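Local atomic coordinates of APL1 (Anopheles gambiae, PDB entry 3O6N), a protein that probably regulates complement-like immunity in the mosquito as the leucine-rich repeat partner of LRIM1 in a heterodimeric complex. Residues A[348-353]-A[377-382]; A[337-342]-A[361-366]; A[267-272]-A[290-295]; A[50-55]-A[77-82]. All coordinates share one frame; numbering follows the deposited sequence.

The four contacts are spread along a leucine-rich repeat solenoid. Contact 4 joins neighbouring turns near the N-terminal end. Its centre is about 52 Å from that of contact 3 and about 61 Å from that of contact 1, on the opposite side of the chain's centre from both. Contact 3 joins loops on the way to the C-terminal end. Contacts 1 and 2 belong to that end, with centres about 20 Å apart, and their segments alternate along the chain. Their nearest atoms are about 6 Å apart, so they do not touch. The side chain of Val363 in contact 2 is about 12 Å from an N-acetylglucosamine attached to the protein as a glycan, which marks no binding pocket.

Contact 1: A[348-353]-A[377-382]; sequences HNDWDC and IDYQLE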
loop_
_atom_site.group_PDB
_atom_site.type_symbol
_atom_site.label_atom_id
_atom_site.label_comp_id
_atom_site.label_asym_id
_atom_site.label_seq_id
_atom_site.Cartn_x
_atom_site.Cartn_y
_atom_site.Cartn_z
ATOM N N HIS A 348 4.903 -30.594 -2.832
ATOM C CA HIS A 348 3.792 -30.680 -1.892
ATOM C C HIS A 348 2.447 -30.723 -2.606
ATOM O O HIS A 348 1.586 -29.879 -2.375
ATOM C CB HIS A 348 3.827 -29.519 -0.896
ATOM C CG HIS A 348 5.024 -29.531 -0.001
ATOM N ND1 HIS A 348 6.243 -29.009 -0.381
ATOM C CD2 HIS A 348 5.196 -30.011 1.254
ATOM C CE1 HIS A 348 7.110 -29.159 0.605
ATOM N NE2 HIS A 348 6.501 -29.766 1.607
ATOM N N ASN A 349 2.280 -31.714 -3.474
ATOM C CA ASN A 349 0.993 -31.961 -4.109
ATOM C C ASN A 349 0.602 -33.434 -3.981
ATOM O O ASN A 349 0.930 -34.073 -2.979
ATOM C CB ASN A 349 1.002 -31.481 -5.560
ATOM C CG ASN A 349 0.667 -30.003 -5.680
ATOM O OD1 ASN A 349 -0.470 -29.611 -5.456
ATOM N ND2 ASN A 349 1.658 -29.176 -6.019
ATOM N N ASP A 350 -0.097 -33.972 -4.976
ATOM C CA ASP A 350 -0.541 -35.369 -4.928
ATOM C C ASP A 350 -0.439 -36.014 -6.308
ATOM O O ASP A 350 -1.413 -36.571 -6.827
ATOM C CB ASP A 350 -1.979 -35.452 -4.410
ATOM C CG ASP A 350 -2.408 -36.873 -4.102
ATOM O OD1 ASP A 350 -1.541 -37.687 -3.717
ATOM O OD2 ASP A 350 -3.614 -37.174 -4.241
ATOM N N TRP A 351 0.757 -35.955 -6.884
ATOM C CA TRP A 351 0.968 -36.287 -8.289
ATOM C C TRP A 351 0.692 -37.733 -8.678
ATOM O O TRP A 351 0.992 -38.662 -7.933
ATOM C CB TRP A 351 2.399 -35.945 -8.702
ATOM C CG TRP A 351 2.725 -34.498 -8.544
ATOM C CD1 TRP A 351 3.592 -33.947 -7.649
ATOM C CD2 TRP A 351 2.180 -33.410 -9.300
ATOM N NE1 TRP A 351 3.629 -32.582 -7.803
ATOM C CE2 TRP A 351 2.766 -32.228 -8.807
ATOM C CE3 TRP A 351 1.254 -33.323 -10.345
ATOM C CZ2 TRP A 351 2.459 -30.969 -9.327
ATOM C CZ3 TRP A 351 0.946 -32.070 -10.857
ATOM C CH2 TRP A 351 1.550 -30.913 -10.348
ATOM N N ASP A 352 0.123 -37.895 -9.867
ATOM C CA ASP A 352 0.112 -39.173 -10.556
ATOM C C ASP A 352 1.460 -39.304 -11.259
ATOM O O ASP A 352 1.905 -38.373 -11.932
ATOM C CB ASP A 352 -1.021 -39.204 -11.581
ATOM C CG ASP A 352 -0.919 -40.383 -12.523
ATOM O OD1 ASP A 352 -1.265 -41.505 -12.102
ATOM O OD2 ASP A 352 -0.492 -40.190 -13.683
ATOM N N CYS A 353 2.118 -40.451 -11.101
ATOM C CA CYS A 353 3.455 -40.624 -11.658
ATOM C C CYS A 353 3.510 -40.462 -13.175
ATOM O O CYS A 353 4.423 -39.826 -13.698
ATOM C CB CYS A 353 4.048 -41.975 -11.251
ATOM S SG CYS A 353 4.401 -42.114 -9.499
ATOM N N ILE A 377 4.430 -43.789 2.188
ATOM C CA ILE A 377 4.610 -45.196 1.842
ATOM C C ILE A 377 4.170 -45.591 0.427
ATOM O O ILE A 377 4.873 -46.329 -0.261
ATOM C CB ILE A 377 3.898 -46.081 2.879
ATOM C CG1 ILE A 377 4.488 -45.807 4.265
ATOM C CG2 ILE A 377 4.027 -47.545 2.512
ATOM C CD1 ILE A 377 3.554 -46.101 5.411
ATOM N N ASP A 378 3.014 -45.101 -0.006
ATOM C CA ASP A 378 2.471 -45.475 -1.313
ATOM C C ASP A 378 3.054 -44.654 -2.457
ATOM O O ASP A 378 2.650 -44.804 -3.610
ATOM C CB ASP A 378 0.949 -45.325 -1.319
ATOM C CG ASP A 378 0.264 -46.308 -0.400
ATOM O OD1 ASP A 378 0.742 -47.458 -0.304
ATOM O OD2 ASP A 378 -0.748 -45.931 0.228
ATOM N N TYR A 379 3.997 -43.778 -2.135
ATOM C CA TYR A 379 4.520 -42.839 -3.119
ATOM C C TYR A 379 6.005 -43.054 -3.381
ATOM O O TYR A 379 6.688 -43.736 -2.620
ATOM C CB TYR A 379 4.255 -41.400 -2.666
ATOM C CG TYR A 379 2.788 -41.023 -2.675
ATOM C CD1 TYR A 379 2.309 -40.022 -3.514
ATOM C CD2 TYR A 379 1.881 -41.676 -1.854
ATOM C CE1 TYR A 379 0.962 -39.683 -3.525
ATOM C CE2 TYR A 379 0.540 -41.347 -1.859
ATOM C CZ TYR A 379 0.085 -40.349 -2.694
ATOM O OH TYR A 379 -1.255 -40.029 -2.692
ATOM N N GLN A 380 6.489 -42.473 -4.471
ATOM C CA GLN A 380 7.896 -42.542 -4.831
ATOM C C GLN A 380 8.271 -41.248 -5.540
ATOM O O GLN A 380 7.396 -40.495 -5.969
ATOM C CB GLN A 380 8.155 -43.735 -5.757
ATOM C CG GLN A 380 7.474 -43.604 -7.115
ATOM C CD GLN A 380 7.741 -44.787 -8.029
ATOM O OE1 GLN A 380 8.445 -45.724 -7.661
ATOM N NE2 GLN A 380 7.178 -44.746 -9.232
ATOM N N LEU A 381 9.567 -40.989 -5.661
ATOM C CA LEU A 381 10.032 -39.815 -6.391
ATOM C C LEU A 381 10.044 -40.064 -7.897
ATOM O O LEU A 381 10.568 -41.079 -8.373
ATOM C CB LEU A 381 11.429 -39.408 -5.924
ATOM C CG LEU A 381 11.538 -38.816 -4.519
ATOM C CD1 LEU A 381 12.998 -38.670 -4.124
ATOM C CD2 LEU A 381 10.822 -37.470 -4.438
ATOM N N GLU A 382 9.438 -39.139 -8.633
ATOM C CA GLU A 382 9.501 -39.118 -10.086
ATOM C C GLU A 382 9.995 -37.730 -10.463
ATOM O O GLU A 382 9.309 -36.733 -10.227
ATOM C CB GLU A 382 8.121 -39.386 -10.695
ATOM C CG GLU A 382 8.098 -39.446 -12.219
ATOM C CD GLU A 382 9.153 -40.380 -12.788
ATOM O OE1 GLU A 382 9.027 -41.612 -12.616
ATOM O OE2 GLU A 382 10.114 -39.876 -13.407
HETATM O O HOH W 1 -4.640 -39.143 -2.651
#
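The hydroxyl of Tyr379 donates a hydrogen bond to Asp350, with OH 2.6 Å from OD1. It uses the syn lone pair of OD1, the one on the side of the other carboxylate oxygen. The two side chains cross at about a right angle, and the carboxylate and ring planes are 34° apart. OD1 lies at the ring edge, near the ring plane, and also comes within 3.2 Å of Tyr379 CE1. With CG anti to the backbone N (chi1 -170°), the end of the Asp350 side chain comes near the tyrosine. The second oxygen is used as well: a water donates to Asp350 OD2 at 2.7 Å and makes a weak bond to Tyr379 OH. Asp350 OD1 also has a long, weak ion pair with Lys388 NZ, whose charge may favour the carboxylate form.

Further along, Gln380 NE2 lies 3.8 Å from Cys353 SG. The glutamine chain runs extended beyond CG and brings its amide alongside the sulfur. Glu382 puts its CG 4.0 Å from Cys353 O, while its carboxylate turns to a salt bridge with Arg357.

Cys353 is disulfide-bonded to Cys387 in strand 385-388. That strand lies between the short, weakly bonded strand 351-352, parallel to it, and 380-382, antiparallel. Helix 353-359 starts at Cys353, with Asp352 as its N-cap, and packs beside this small sheet at the C-terminal end of the solenoid.

Contact 2: A[337-342]-A[361-366]; sequences THHTLK and RNVARP
Asn362 and His339 bury the most surface here, followed by Thr337. The imidazole of His339 donates from NE2 to the backbone O of Asn362 at 2.8 Å, with an N-H...O angle of 159°. The acceptor lies close to the ring plane, but the donor stands well above the carbonyl plane of Asn362. At the second ring nitrogen, ND1 accepts a hydrogen bond from the backbone N of Leu341 at 3.1 Å, also near the ring plane. These two bonds fix the rotation of the imidazole, with chi1 at 73° placing the ring between its own backbone N and carbonyl carbon.

The ring thus ties the loop before strand 343-345, the last strand of the parallel solenoid series, to the segment that follows helix 353-359 in the C-terminal region of this leucine-rich repeat domain. Val363 lies beside the bond, its CB 3.8 Å from His339 NE2. Asn362 OD1 comes 3.7 Å from Thr337 CA, with the CG2 methyl of Thr337 close beside it. Asn362 ND2 makes a weak hydrogen bond to the backbone O of Leu335.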
loop_
_atom_site.group_PDB
_atom_site.type_symbol
_atom_site.label_atom_id
_atom_site.label_comp_id
_atom_site.label_asym_id
_atom_site.label_seq_id
_atom_site.Cartn_x
_atom_site.Cartn_y
_atom_site.Cartn_z
ATOM N N THR A 337 4.534 -28.562 -25.803
ATOM C CA THR A 337 5.956 -28.557 -26.112
ATOM C C THR A 337 6.500 -27.132 -26.169
ATOM O O THR A 337 7.671 -26.890 -25.875
ATOM C CB THR A 337 6.233 -29.256 -27.460
ATOM O OG1 THR A 337 5.615 -30.548 -27.464
ATOM C CG2 THR A 337 7.729 -29.416 -27.681
ATOM N N HIS A 338 5.635 -26.192 -26.530
ATOM C CA HIS A 338 6.047 -24.811 -26.769
ATOM C C HIS A 338 5.696 -23.853 -25.631
ATOM O O HIS A 338 5.660 -22.636 -25.832
ATOM C CB HIS A 338 5.412 -24.308 -28.064
ATOM C CG HIS A 338 3.914 -24.354 -28.055
ATOM N ND1 HIS A 338 3.145 -23.414 -27.406
ATOM C CD2 HIS A 338 3.048 -25.238 -28.606
ATOM C CE1 HIS A 338 1.865 -23.712 -27.563
ATOM N NE2 HIS A 338 1.780 -24.813 -28.286
ATOM N N HIS A 339 5.440 -24.386 -24.440
ATOM C CA HIS A 339 5.099 -23.539 -23.299
ATOM C C HIS A 339 6.238 -22.568 -23.003
ATOM O O HIS A 339 7.390 -22.824 -23.358
ATOM C CB HIS A 339 4.799 -24.387 -22.063
ATOM C CG HIS A 339 6.020 -24.997 -21.447
ATOM N ND1 HIS A 339 6.816 -24.321 -20.551
ATOM C CD2 HIS A 339 6.591 -26.215 -21.616
ATOM C CE1 HIS A 339 7.821 -25.098 -20.183
ATOM N NE2 HIS A 339 7.707 -26.251 -20.815
ATOM N N THR A 340 5.915 -21.458 -22.347
ATOM C CA THR A 340 6.892 -20.402 -22.111
ATOM C C THR A 340 7.340 -20.291 -20.653
ATOM O O THR A 340 7.959 -19.299 -20.271
ATOM C CB THR A 340 6.343 -19.030 -22.560
ATOM O OG1 THR A 340 5.057 -18.814 -21.964
ATOM C CG2 THR A 340 6.204 -18.979 -24.071
ATOM N N LEU A 341 7.038 -21.300 -19.842
ATOM C CA LEU A 341 7.369 -21.234 -18.416
ATOM C C LEU A 341 8.869 -21.157 -18.152
ATOM O O LEU A 341 9.658 -21.901 -18.742
ATOM C CB LEU A 341 6.757 -22.415 -17.651
ATOM C CG LEU A 341 5.239 -22.352 -17.444
ATOM C CD1 LEU A 341 4.693 -23.684 -16.943
ATOM C CD2 LEU A 341 4.872 -21.222 -16.489
ATOM N N LYS A 342 9.249 -20.248 -17.257
ATOM C CA LYS A 342 10.638 -20.075 -16.845
ATOM C C LYS A 342 10.819 -20.408 -15.365
ATOM O O LYS A 342 11.918 -20.714 -14.921
ATOM C CB LYS A 342 11.103 -18.641 -17.114
ATOM C CG LYS A 342 11.132 -18.260 -18.583
ATOM C CD LYS A 342 12.047 -19.181 -19.373
ATOM C CE LYS A 342 12.081 -18.796 -20.844
ATOM N NZ LYS A 342 12.974 -19.689 -21.634
ATOM N N ARG A 361 8.975 -34.270 -20.017
ATOM C CA ARG A 361 9.438 -34.320 -21.398
ATOM C C ARG A 361 9.606 -32.897 -21.938
ATOM O O ARG A 361 10.359 -32.666 -22.888
ATOM C CB ARG A 361 8.456 -35.102 -22.275
ATOM C CG ARG A 361 8.320 -36.574 -21.899
ATOM C CD ARG A 361 7.411 -37.301 -22.882
ATOM N NE ARG A 361 8.021 -37.404 -24.206
ATOM C CZ ARG A 361 7.354 -37.700 -25.318
ATOM N NH1 ARG A 361 6.047 -37.913 -25.273
ATOM N NH2 ARG A 361 7.993 -37.775 -26.476
ATOM N N ASN A 362 8.909 -31.946 -21.318
ATOM C CA ASN A 362 8.880 -30.563 -21.808
ATOM C C ASN A 362 9.392 -29.504 -20.836
ATOM O O ASN A 362 9.525 -28.336 -21.201
ATOM C CB ASN A 362 7.467 -30.189 -22.258
ATOM C CG ASN A 362 7.000 -31.013 -23.434
ATOM O OD1 ASN A 362 7.768 -31.286 -24.358
ATOM N ND2 ASN A 362 5.741 -31.423 -23.405
ATOM N N VAL A 363 9.659 -29.898 -19.598
ATOM C CA VAL A 363 10.188 -28.959 -18.612
ATOM C C VAL A 363 11.088 -29.717 -17.641
ATOM O O VAL A 363 10.927 -30.921 -17.448
ATOM C CB VAL A 363 9.053 -28.233 -17.855
ATOM C CG1 VAL A 363 8.411 -29.152 -16.831
ATOM C CG2 VAL A 363 9.568 -26.948 -17.191
ATOM N N ALA A 364 12.046 -29.013 -17.048
ATOM C CA ALA A 364 12.973 -29.635 -16.111
ATOM C C ALA A 364 13.553 -28.601 -15.158
ATOM O O ALA A 364 13.068 -27.472 -15.082
ATOM C CB ALA A 364 14.086 -30.354 -16.863
ATOM N N ARG A 365 14.587 -28.994 -14.425
ATOM C CA ARG A 365 15.264 -28.078 -13.522
ATOM C C ARG A 365 16.420 -27.403 -14.247
ATOM O O ARG A 365 17.060 -28.012 -15.098
ATOM C CB ARG A 365 15.735 -28.817 -12.269
ATOM C CG ARG A 365 14.568 -29.397 -11.488
ATOM C CD ARG A 365 14.969 -30.039 -10.176
ATOM N NE ARG A 365 13.772 -30.339 -9.394
ATOM C CZ ARG A 365 12.968 -31.371 -9.624
ATOM N NH1 ARG A 365 13.241 -32.220 -10.610
ATOM N NH2 ARG A 365 11.892 -31.557 -8.869
ATOM N N PRO A 366 16.709 -26.141 -13.893
ATOM C CA PRO A 366 16.136 -25.431 -12.746
ATOM C C PRO A 366 14.870 -24.605 -13.018
ATOM O O PRO A 366 14.475 -23.848 -12.135
ATOM C CB PRO A 366 17.276 -24.494 -12.337
ATOM C CG PRO A 366 17.922 -24.145 -13.643
ATOM C CD PRO A 366 17.809 -25.380 -14.515
#

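Contact 3: A[267-272]-A[290-295]; sequences PFVKMQ and YGQPIP
Ile294 lays its CD1 methyl against the base of the Phe268 side chain, 3.7 Å from CB and equally far from CG. The two side chains meet at a slant, and the methyl reaches the ring obliquely. CG1 of Ile294 is anti to the carbonyl carbon (chi1 -55°), which directs the longer branch toward the phenylalanine. The Phe268 ring itself leads on, away from segment 290-295.

Gln292 makes the second half of the contact. Its extended chain crosses Val269 at about a right angle and sets NE2 3.6 Å from Val269 CB. Gln292 CD lies 3.9 Å from Val269 CG1. Phe268 and Val269 belong to a type I beta turn, closed by the bond from Met271 N to Phe268 O. Segment 267-272 opens on the end of a 3-10 turn. Both segments lead toward successive solenoid strands, 276-278 and 299-301.

The chemistry is thus a buried apolar pair, with an exposed glutamine amide laid over a valine at the border. Cohesion between the segments rests on van der Waals contact and burial of apolar surface.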
loop_
_atom_site.group_PDB
_atom_site.type_symbol
_atom_site.label_atom_id
_atom_site.label_comp_id
_atom_site.label_asym_id
_atom_site.label_seq_id
_atom_site.Cartn_x
_atom_site.Cartn_y
_atom_site.Cartn_z
ATOM N N PRO A 267 -14.730 -12.966 -14.440
ATOM C CA PRO A 267 -14.386 -11.626 -13.949
ATOM C C PRO A 267 -13.198 -10.991 -14.675
ATOM O O PRO A 267 -12.974 -9.793 -14.516
ATOM C CB PRO A 267 -14.016 -11.875 -12.483
ATOM C CG PRO A 267 -14.653 -13.174 -12.134
ATOM C CD PRO A 267 -14.593 -13.987 -13.387
ATOM N N PHE A 268 -12.457 -11.779 -15.452
ATOM C CA PHE A 268 -11.226 -11.306 -16.079
ATOM C C PHE A 268 -11.359 -11.019 -17.576
ATOM O O PHE A 268 -10.396 -10.597 -18.211
ATOM C CB PHE A 268 -10.095 -12.329 -15.857
ATOM C CG PHE A 268 -9.801 -12.605 -14.405
ATOM C CD1 PHE A 268 -8.903 -11.815 -13.705
ATOM C CD2 PHE A 268 -10.429 -13.644 -13.739
ATOM C CE1 PHE A 268 -8.632 -12.059 -12.371
ATOM C CE2 PHE A 268 -10.163 -13.894 -12.400
ATOM C CZ PHE A 268 -9.262 -13.097 -11.717
ATOM N N VAL A 269 -12.544 -11.239 -18.139
ATOM C CA VAL A 269 -12.715 -11.149 -19.588
ATOM C C VAL A 269 -12.478 -9.748 -20.150
ATOM O O VAL A 269 -12.248 -9.584 -21.350
ATOM C CB VAL A 269 -14.112 -11.638 -20.046
ATOM C CG1 VAL A 269 -14.335 -13.086 -19.633
ATOM C CG2 VAL A 269 -15.201 -10.736 -19.488
ATOM N N LYS A 270 -12.543 -8.739 -19.287
ATOM C CA LYS A 270 -12.360 -7.358 -19.726
ATOM C C LYS A 270 -10.941 -6.867 -19.478
ATOM O O LYS A 270 -10.614 -5.718 -19.781
ATOM C CB LYS A 270 -13.356 -6.425 -19.030
ATOM C CG LYS A 270 -14.813 -6.759 -19.288
ATOM C CD LYS A 270 -15.106 -6.856 -20.770
ATOM C CE LYS A 270 -16.572 -7.184 -21.017
ATOM N NZ LYS A 270 -16.810 -7.717 -22.392
ATOM N N MET A 271 -10.103 -7.734 -18.916
ATOM C CA MET A 271 -8.716 -7.378 -18.639
ATOM C C MET A 271 -7.948 -7.209 -19.946
ATOM O O MET A 271 -7.840 -8.143 -20.737
ATOM C CB MET A 271 -8.044 -8.453 -17.783
ATOM C CG MET A 271 -8.709 -8.696 -16.434
ATOM S SD MET A 271 -8.324 -7.401 -15.249
ATOM C CE MET A 271 -9.253 -7.924 -13.809
ATOM N N GLN A 272 -7.408 -6.016 -20.164
ATOM C CA GLN A 272 -6.682 -5.720 -21.393
ATOM C C GLN A 272 -5.183 -5.985 -21.277
ATOM O O GLN A 272 -4.511 -6.204 -22.281
ATOM C CB GLN A 272 -6.901 -4.258 -21.784
ATOM C CG GLN A 272 -8.334 -3.912 -22.135
ATOM C CD GLN A 272 -8.607 -2.425 -22.030
ATOM O OE1 GLN A 272 -9.163 -1.955 -21.036
ATOM N NE2 GLN A 272 -8.211 -1.673 -23.051
ATOM N N TYR A 290 -9.631 -21.635 -18.544
ATOM C CA TYR A 290 -9.563 -22.202 -19.891
ATOM C C TYR A 290 -10.770 -21.841 -20.759
ATOM O O TYR A 290 -10.679 -21.862 -21.985
ATOM C CB TYR A 290 -9.357 -23.723 -19.857
ATOM C CG TYR A 290 -10.242 -24.471 -18.884
ATOM C CD1 TYR A 290 -11.467 -24.997 -19.283
ATOM C CD2 TYR A 290 -9.838 -24.674 -17.569
ATOM C CE1 TYR A 290 -12.270 -25.691 -18.392
ATOM C CE2 TYR A 290 -10.631 -25.363 -16.674
ATOM C CZ TYR A 290 -11.846 -25.867 -17.087
ATOM O OH TYR A 290 -12.630 -26.550 -16.185
ATOM N N GLY A 291 -11.892 -21.509 -20.128
ATOM C CA GLY A 291 -13.045 -21.015 -20.864
ATOM C C GLY A 291 -12.657 -19.800 -21.689
ATOM O O GLY A 291 -13.035 -19.671 -22.857
ATOM N N GLN A 292 -11.903 -18.898 -21.068
ATOM C CA GLN A 292 -11.287 -17.781 -21.770
ATOM C C GLN A 292 -10.025 -17.365 -21.026
ATOM O O GLN A 292 -10.092 -16.658 -20.017
ATOM C CB GLN A 292 -12.250 -16.597 -21.895
ATOM C CG GLN A 292 -11.681 -15.429 -22.691
ATOM C CD GLN A 292 -12.689 -14.310 -22.903
ATOM O OE1 GLN A 292 -13.860 -14.559 -23.188
ATOM N NE2 GLN A 292 -12.235 -13.068 -22.760
ATOM N N PRO A 293 -8.864 -17.824 -21.511
ATOM C CA PRO A 293 -7.602 -17.494 -20.848
ATOM C C PRO A 293 -7.339 -16.000 -20.873
ATOM O O PRO A 293 -7.904 -15.278 -21.699
ATOM C CB PRO A 293 -6.559 -18.224 -21.694
ATOM C CG PRO A 293 -7.323 -19.353 -22.339
ATOM C CD PRO A 293 -8.680 -18.785 -22.611
ATOM N N ILE A 294 -6.496 -15.551 -19.952
ATOM C CA ILE A 294 -6.057 -14.164 -19.910
ATOM C C ILE A 294 -4.783 -14.091 -20.739
ATOM O O ILE A 294 -3.726 -14.545 -20.300
ATOM C CB ILE A 294 -5.783 -13.722 -18.461
ATOM C CG1 ILE A 294 -7.024 -13.965 -17.599
ATOM C CG2 ILE A 294 -5.351 -12.255 -18.409
ATOM C CD1 ILE A 294 -6.764 -13.939 -16.117
ATOM N N PRO A 295 -4.889 -13.541 -21.957
ATOM C CA PRO A 295 -3.827 -13.568 -22.971
ATOM C C PRO A 295 -2.510 -12.977 -22.484
ATOM O O PRO A 295 -1.442 -13.499 -22.806
ATOM C CB PRO A 295 -4.397 -12.697 -24.096
ATOM C CG PRO A 295 -5.868 -12.739 -23.909
ATOM C CD PRO A 295 -6.090 -12.833 -22.431
#

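Contact 4: A[50-55]-A[77-82]; sequences VTFKNS and NDLQIE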
loop_
_atom_site.group_PDB
_atom_site.type_symbol
_atom_site.label_atom_id
_atom_site.label_comp_id
_atom_site.label_asym_id
_atom_site.label_seq_id
_atom_site.Cartn_x
_atom_site.Cartn_y
_atom_site.Cartn_z
ATOM N N VAL A 50 14.021 25.389 5.534
ATOM C CA VAL A 50 14.452 25.287 6.921
ATOM C C VAL A 50 14.521 23.847 7.399
ATOM O O VAL A 50 13.545 23.104 7.306
ATOM C CB VAL A 50 13.515 26.072 7.859
ATOM C CG1 VAL A 50 13.863 25.789 9.314
ATOM C CG2 VAL A 50 13.596 27.558 7.557
ATOM N N THR A 51 15.681 23.459 7.913
ATOM C CA THR A 51 15.834 22.145 8.514
ATOM C C THR A 51 16.686 22.222 9.774
ATOM O O THR A 51 17.337 23.232 10.035
ATOM C CB THR A 51 16.454 21.130 7.532
ATOM O OG1 THR A 51 16.223 19.806 8.019
ATOM C CG2 THR A 51 17.944 21.363 7.400
ATOM N N PHE A 52 16.668 21.146 10.552
ATOM C CA PHE A 52 17.399 21.086 11.808
ATOM C C PHE A 52 18.364 19.912 11.804
ATOM O O PHE A 52 18.085 18.870 11.210
ATOM C CB PHE A 52 16.426 20.937 12.976
ATOM C CG PHE A 52 15.580 22.152 13.214
ATOM C CD1 PHE A 52 15.822 22.978 14.300
ATOM C CD2 PHE A 52 14.552 22.480 12.345
ATOM C CE1 PHE A 52 15.048 24.102 14.520
ATOM C CE2 PHE A 52 13.777 23.604 12.561
ATOM C CZ PHE A 52 14.027 24.415 13.649
ATOM N N LYS A 53 19.503 20.085 12.466
ATOM C CA LYS A 53 20.462 18.999 12.629
ATOM C C LYS A 53 20.865 18.868 14.092
ATOM O O LYS A 53 21.089 19.867 14.774
ATOM C CB LYS A 53 21.694 19.226 11.750
ATOM C CG LYS A 53 21.426 19.069 10.262
ATOM C CD LYS A 53 20.873 17.687 9.953
ATOM C CE LYS A 53 20.562 17.529 8.474
ATOM N NZ LYS A 53 19.955 16.200 8.175
ATOM N N ASN A 54 20.942 17.631 14.573
ATOM C CA ASN A 54 21.323 17.371 15.953
ATOM C C ASN A 54 20.497 18.218 16.918
ATOM O O ASN A 54 21.031 18.815 17.854
ATOM C CB ASN A 54 22.816 17.641 16.146
ATOM C CG ASN A 54 23.492 16.593 17.005
ATOM O OD1 ASN A 54 22.940 16.145 18.010
ATOM N ND2 ASN A 54 24.693 16.189 16.607
ATOM N N SER A 55 19.189 18.268 16.682
ATOM C CA SER A 55 18.303 19.121 17.469
ATOM C C SER A 55 17.127 18.359 18.071
ATOM O O SER A 55 16.722 17.309 17.565
ATOM C CB SER A 55 17.776 20.274 16.613
ATOM O OG SER A 55 18.835 21.076 16.120
ATOM N N ASN A 77 11.089 16.925 10.687
ATOM C CA ASN A 77 11.179 15.477 10.847
ATOM C C ASN A 77 12.132 15.072 11.968
ATOM O O ASN A 77 13.236 15.610 12.072
ATOM C CB ASN A 77 11.635 14.820 9.540
ATOM C CG ASN A 77 10.488 14.512 8.608
ATOM O OD1 ASN A 77 9.366 14.976 8.804
ATOM N ND2 ASN A 77 10.765 13.717 7.582
ATOM N N ASP A 78 11.700 14.128 12.800
ATOM C CA ASP A 78 12.559 13.547 13.838
ATOM C C ASP A 78 13.189 14.577 14.780
ATOM O O ASP A 78 14.389 14.527 15.063
ATOM C CB ASP A 78 13.650 12.681 13.202
ATOM C CG ASP A 78 14.417 11.866 14.226
ATOM O OD1 ASP A 78 13.833 11.512 15.271
ATOM O OD2 ASP A 78 15.606 11.577 13.983
ATOM N N LEU A 79 12.372 15.502 15.272
ATOM C CA LEU A 79 12.832 16.514 16.219
ATOM C C LEU A 79 12.369 16.175 17.632
ATOM O O LEU A 79 12.498 16.986 18.549
ATOM C CB LEU A 79 12.307 17.898 15.820
ATOM C CG LEU A 79 13.195 18.766 14.923
ATOM C CD1 LEU A 79 13.786 17.972 13.777
ATOM C CD2 LEU A 79 12.409 19.950 14.400
ATOM N N GLN A 80 11.821 14.975 17.794
ATOM C CA GLN A 80 11.287 14.529 19.079
ATOM C C GLN A 80 10.199 15.463 19.617
ATOM O O GLN A 80 10.116 15.715 20.816
ATOM C CB GLN A 80 12.422 14.339 20.089
ATOM C CG GLN A 80 13.473 13.341 19.600
ATOM C CD GLN A 80 14.606 13.129 20.584
ATOM O OE1 GLN A 80 14.382 12.838 21.759
ATOM N NE2 GLN A 80 15.835 13.270 20.104
ATOM N N ILE A 81 9.356 15.958 18.714
ATOM C CA ILE A 81 8.267 16.861 19.076
ATOM C C ILE A 81 7.107 16.091 19.693
ATOM O O ILE A 81 6.619 15.125 19.109
ATOM C CB ILE A 81 7.733 17.617 17.840
ATOM C CG1 ILE A 81 8.874 18.340 17.122
ATOM C CG2 ILE A 81 6.616 18.592 18.234
ATOM C CD1 ILE A 81 8.430 19.096 15.893
ATOM N N GLU A 82 6.661 16.528 20.865
ATOM C CA GLU A 82 5.523 15.905 21.529
ATOM C C GLU A 82 4.278 16.779 21.465
ATOM O O GLU A 82 3.157 16.276 21.499
ATOM C CB GLU A 82 5.857 15.600 22.986
ATOM C CG GLU A 82 6.997 14.624 23.150
ATOM C CD GLU A 82 7.366 14.407 24.600
ATOM O OE1 GLU A 82 6.452 14.176 25.421
ATOM O OE2 GLU A 82 8.572 14.480 24.918
HETATM O O HOH W 2 15.823 14.735 17.491
#
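Leu79 presses its CD2 methyl over one face of the Phe52 ring. The methyl carbon stands 4.2 Å from the ring centroid and 24° off the ring normal, a CH-pi contact displaced toward the rim. Its nearest ring atom is CD2 of Phe52, at 3.9 Å. The side chains cross at about a right angle. The other methyl, CD1 of Leu79, lies 4.0 Å from Phe52 CB, so the leucine fork spans the start of the phenylalanine side chain. Phe52 has CG anti to the carbonyl carbon (chi1 -68°), which turns the ring toward the leucine. Phe23 of the neighbouring parallel strand 21-24 meets the Phe52 ring at about 30° between planes.

Beside this apolar pair a water joins the two backbones. It donates to Ser55 O at 2.7 Å and to Asp78 O at 2.8 Å, and accepts from Gln80 NE2. Ser55 OG donates to Lys53 O at 2.9 Å, bracing the turn after the strand, and is also hydrogen-bonded to the backbone N of Val26.

Val50, on strand 49-53, pairs with Leu73 and Asn75 of the next turn. Parallel strands stacked turn on turn, with leucines and other apolar side chains turned into the core, are characteristic of a leucine-rich repeat solenoid; here Phe52 and Leu79 pack between neighbouring turns.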